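Local coordinates for uncharacterized protein MJ1480 (Methanocaldococcus jannaschii, PDB 3MGJ), which probably converts ornithine to proline with release of ammonia, using NAD+ as cofactor, the part modelled here being its N-terminal Saccharop_dh_N domain, at residues A[4-9]-A[78-83]. Sequence-based numbering, arbitrary orientation.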
ATOM      1  N   ARG A   4      10.490 -14.043   8.961  1.00 29.67           N
ATOM      2  CA  ARG A   4      10.749 -12.814   9.677  1.00 33.74           C
ATOM      3  C   ARG A   4       9.891 -11.716   9.089  1.00 31.64           C
ATOM      4  O   ARG A   4       9.483 -11.795   7.951  1.00 33.67           O
ATOM      5  CB  ARG A   4      12.227 -12.419   9.638  1.00 41.68           C
ATOM      6  CG  ARG A   4      12.591 -11.306  10.646  1.00 46.96           C
ATOM      7  CD  ARG A   4      14.105 -11.064  10.767  1.00 53.62           C
ATOM      8  NE  ARG A   4      14.780 -11.927  11.751  1.00 65.57           N
ATOM      9  CZ  ARG A   4      15.574 -12.957  11.449  1.00 60.10           C
ATOM     10  NH1 ARG A   4      15.801 -13.280  10.183  1.00 57.68           N
ATOM     11  NH2 ARG A   4      16.146 -13.663  12.417  1.00 54.92           N
ATOM     12  N   GLU A   5       9.620 -10.691   9.879  1.00 33.55           N
ATOM     13  CA  GLU A   5       8.767  -9.599   9.455  1.00 30.86           C
ATOM     14  C   GLU A   5       9.620  -8.373   9.191  1.00 32.05           C
ATOM     15  O   GLU A   5      10.508  -8.055   9.972  1.00 33.78           O
ATOM     16  CB  GLU A   5       7.763  -9.310  10.556  1.00 32.14           C
ATOM     17  CG  GLU A   5       6.537  -8.568  10.106  1.00 34.56           C
ATOM     18  CD  GLU A   5       5.621  -8.203  11.272  1.00 40.98           C
ATOM     19  OE1 GLU A   5       5.871  -8.700  12.400  1.00 39.09           O
ATOM     20  OE2 GLU A   5       4.655  -7.423  11.060  1.00 42.62           O
ATOM     21  N   ILE A   6       9.379  -7.692   8.079  1.00 31.41           N
ATOM     22  CA  ILE A   6      10.115  -6.465   7.791  1.00 31.74           C
ATOM     23  C   ILE A   6       9.162  -5.308   7.642  1.00 29.05           C
ATOM     24  O   ILE A   6       7.967  -5.502   7.562  1.00 29.75           O
ATOM     25  CB  ILE A   6      10.986  -6.568   6.511  1.00 32.16           C
ATOM     26  CG1 ILE A   6      10.109  -6.577   5.266  1.00 30.39           C
ATOM     27  CG2 ILE A   6      11.842  -7.796   6.570  1.00 34.11           C
ATOM     28  CD1 ILE A   6      10.789  -6.071   4.056  1.00 29.44           C
ATOM     29  N   GLU A   7       9.691  -4.098   7.596  1.00 30.17           N
ATOM     30  CA  GLU A   7       8.851  -2.934   7.392  1.00 30.87           C
ATOM     31  C   GLU A   7       9.504  -1.968   6.434  1.00 30.49           C
ATOM     32  O   GLU A   7      10.670  -1.671   6.564  1.00 32.28           O
ATOM     33  CB  GLU A   7       8.593  -2.271   8.722  1.00 31.10           C
ATOM     34  CG  GLU A   7       7.841  -1.000   8.670  1.00 33.66           C
ATOM     35  CD  GLU A   7       7.517  -0.551  10.070  1.00 43.88           C
ATOM     36  OE1 GLU A   7       6.651  -1.199  10.686  1.00 48.98           O
ATOM     37  OE2 GLU A   7       8.150   0.407  10.578  1.00 49.67           O
ATOM     38  N   LEU A   8       8.765  -1.528   5.427  1.00 30.18           N
ATOM     39  CA  LEU A   8       9.249  -0.453   4.574  1.00 32.13           C
ATOM     40  C   LEU A   8       8.676   0.818   5.115  1.00 31.29           C
ATOM     41  O   LEU A   8       7.599   0.819   5.681  1.00 32.15           O
ATOM     42  CB  LEU A   8       8.810  -0.621   3.123  1.00 32.63           C
ATOM     43  CG  LEU A   8       9.483  -1.705   2.292  1.00 31.31           C
ATOM     44  CD1 LEU A   8      10.897  -1.876   2.769  1.00 35.91           C
ATOM     45  CD2 LEU A   8       8.739  -2.994   2.430  1.00 29.91           C
ATOM     46  N   ARG A   9       9.392   1.911   4.936  1.00 34.05           N
ATOM     47  CA  ARG A   9       8.943   3.188   5.457  1.00 33.12           C
ATOM     48  C   ARG A   9       9.290   4.279   4.453  1.00 37.32           C
ATOM     49  O   ARG A   9      10.346   4.254   3.824  1.00 35.02           O
ATOM     50  CB  ARG A   9       9.616   3.439   6.796  1.00 37.12           C
ATOM     51  CG  ARG A   9       9.063   4.560   7.607  1.00 43.22           C
ATOM     52  CD  ARG A   9      10.017   4.874   8.751  1.00 51.41           C
ATOM     53  NE  ARG A   9       9.522   5.935   9.632  1.00 58.84           N
ATOM     54  CZ  ARG A   9       9.683   7.244   9.426  1.00 55.40           C
ATOM     55  NH1 ARG A   9      10.319   7.700   8.345  1.00 49.05           N
ATOM     56  NH2 ARG A   9       9.194   8.107  10.311  1.00 57.40           N
ATOM     57  N   ILE A  78      13.110   5.667   0.707  1.00 43.60           N
ATOM     58  CA  ILE A  78      12.634   4.674   1.650  1.00 44.49           C
ATOM     59  C   ILE A  78      13.725   4.034   2.497  1.00 44.44           C
ATOM     60  O   ILE A  78      14.857   3.859   2.060  1.00 48.05           O
ATOM     61  CB  ILE A  78      11.845   3.544   0.935  1.00 46.21           C
ATOM     62  CG1 ILE A  78      12.802   2.681   0.128  1.00 43.66           C
ATOM     63  CG2 ILE A  78      10.708   4.108   0.050  1.00 45.12           C
ATOM     64  CD1 ILE A  78      12.883   1.288   0.633  1.00 43.92           C
ATOM     65  N   GLU A  79      13.366   3.695   3.726  1.00 41.09           N
ATOM     66  CA  GLU A  79      14.190   2.847   4.552  1.00 41.37           C
ATOM     67  C   GLU A  79      13.475   1.544   4.884  1.00 39.81           C
ATOM     68  O   GLU A  79      12.271   1.512   5.084  1.00 38.76           O
ATOM     69  CB  GLU A  79      14.638   3.568   5.824  1.00 47.63           C
ATOM     70  CG  GLU A  79      13.608   4.475   6.464  1.00 50.90           C
ATOM     71  CD  GLU A  79      14.218   5.780   6.969  1.00 60.65           C
ATOM     72  OE1 GLU A  79      15.117   6.324   6.283  1.00 61.24           O
ATOM     73  OE2 GLU A  79      13.797   6.261   8.049  1.00 61.31           O
ATOM     74  N   GLU A  80      14.251   0.470   4.913  1.00 42.30           N
ATOM     75  CA  GLU A  80      13.795  -0.864   5.248  1.00 37.50           C
ATOM     76  C   GLU A  80      14.362  -1.244   6.638  1.00 37.79           C
ATOM     77  O   GLU A  80      15.468  -0.850   6.983  1.00 40.84           O
ATOM     78  CB  GLU A  80      14.281  -1.810   4.133  1.00 40.02           C
ATOM     79  CG  GLU A  80      13.830  -3.274   4.209  1.00 40.89           C
ATOM     80  CD  GLU A  80      14.746  -4.128   5.070  1.00 43.97           C
ATOM     81  OE1 GLU A  80      15.717  -3.579   5.629  1.00 49.23           O
ATOM     82  OE2 GLU A  80      14.499  -5.345   5.198  1.00 47.08           O
ATOM     83  N   VAL A  81      13.595  -1.968   7.451  1.00 37.33           N
ATOM     84  CA  VAL A  81      14.086  -2.476   8.738  1.00 35.88           C
ATOM     85  C   VAL A  81      13.448  -3.803   9.053  1.00 34.68           C
ATOM     86  O   VAL A  81      12.402  -4.123   8.526  1.00 34.48           O
ATOM     87  CB  VAL A  81      13.778  -1.557   9.949  1.00 32.86           C
ATOM     88  CG1 VAL A  81      14.285  -0.156   9.718  1.00 34.33           C
ATOM     89  CG2 VAL A  81      12.298  -1.579  10.273  1.00 35.15           C
ATOM     90  N   GLU A  82      14.081  -4.567   9.937  1.00 36.90           N
ATOM     91  CA  GLU A  82      13.523  -5.825  10.384  1.00 33.92           C
ATOM     92  C   GLU A  82      12.755  -5.628  11.670  1.00 35.36           C
ATOM     93  O   GLU A  82      13.029  -4.714  12.437  1.00 34.52           O
ATOM     94  CB  GLU A  82      14.615  -6.863  10.576  1.00 36.99           C
ATOM     95  CG  GLU A  82      15.268  -7.288   9.274  1.00 48.02           C
ATOM     96  CD  GLU A  82      16.471  -8.200   9.479  1.00 56.78           C
ATOM     97  OE1 GLU A  82      16.469  -9.001  10.449  1.00 59.27           O
ATOM     98  OE2 GLU A  82      17.416  -8.113   8.660  1.00 56.54           O
ATOM     99  N   LEU A  83      11.773  -6.492  11.881  1.00 36.62           N
ATOM    100  CA  LEU A  83      11.007  -6.498  13.112  1.00 36.79           C
ATOM    101  C   LEU A  83      11.259  -7.798  13.874  1.00 38.80           C
ATOM    102  O   LEU A  83      11.168  -8.894  13.303  1.00 38.58           O
ATOM    103  CB  LEU A  83       9.511  -6.360  12.821  1.00 34.08           C
ATOM    104  CG  LEU A  83       8.986  -5.172  12.005  1.00 36.36           C
ATOM    105  CD1 LEU A  83       7.484  -5.299  11.876  1.00 34.69           C
ATOM    106  CD2 LEU A  83       9.354  -3.818  12.598  1.00 36.73           C
TER
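Glu7 and Val81 form a hydrogen-bonded pair at the middle of an antiparallel strand pairing. Glu7 N donates to Val81 O at 2.9 Å, and Val81 N returns a bond to Glu7 O at 3.1 Å. Arg9 and Glu79 repeat the pair of hydrogen bonds two residues on. Their side chains run side by side on the same face, with guanidinium and carboxylate planes 30° apart. Arg9 NH1 lies 3.8 Å from Glu79 OE2, a long salt bridge in which no N-H is aimed at the oxygen. On this face, too, Leu83 CD1 rests 3.5 Å from Glu5 CD. Ile6, Leu8 and Glu80 occupy the other face. Leu8 CD1 packs 3.6 Å from Glu80 CG, using the aliphatic part of that glutamate. At the other end of the pairing, Arg4 NE and Glu82 OE1 form a long salt bridge of 3.6 Å, again by charge alone. Arg4 NH1 makes a stronger salt bridge with Asp62 of helix 58-74. A methionine in place of Arg4 would probably leave Asp62 and Glu82 without their shared positive charge. Leu65 of the same helix touches Ile6, as does Ile51 of strand 47-55, which also meets Leu8. Strand 2-10 lies inside the sheet, between 47-55 and 78-83; strand 78-83 is outermost within this chain. The beta-alpha-beta-beta-alpha-beta order and antiparallel sheet are those of a ferredoxin-like alpha+beta fold.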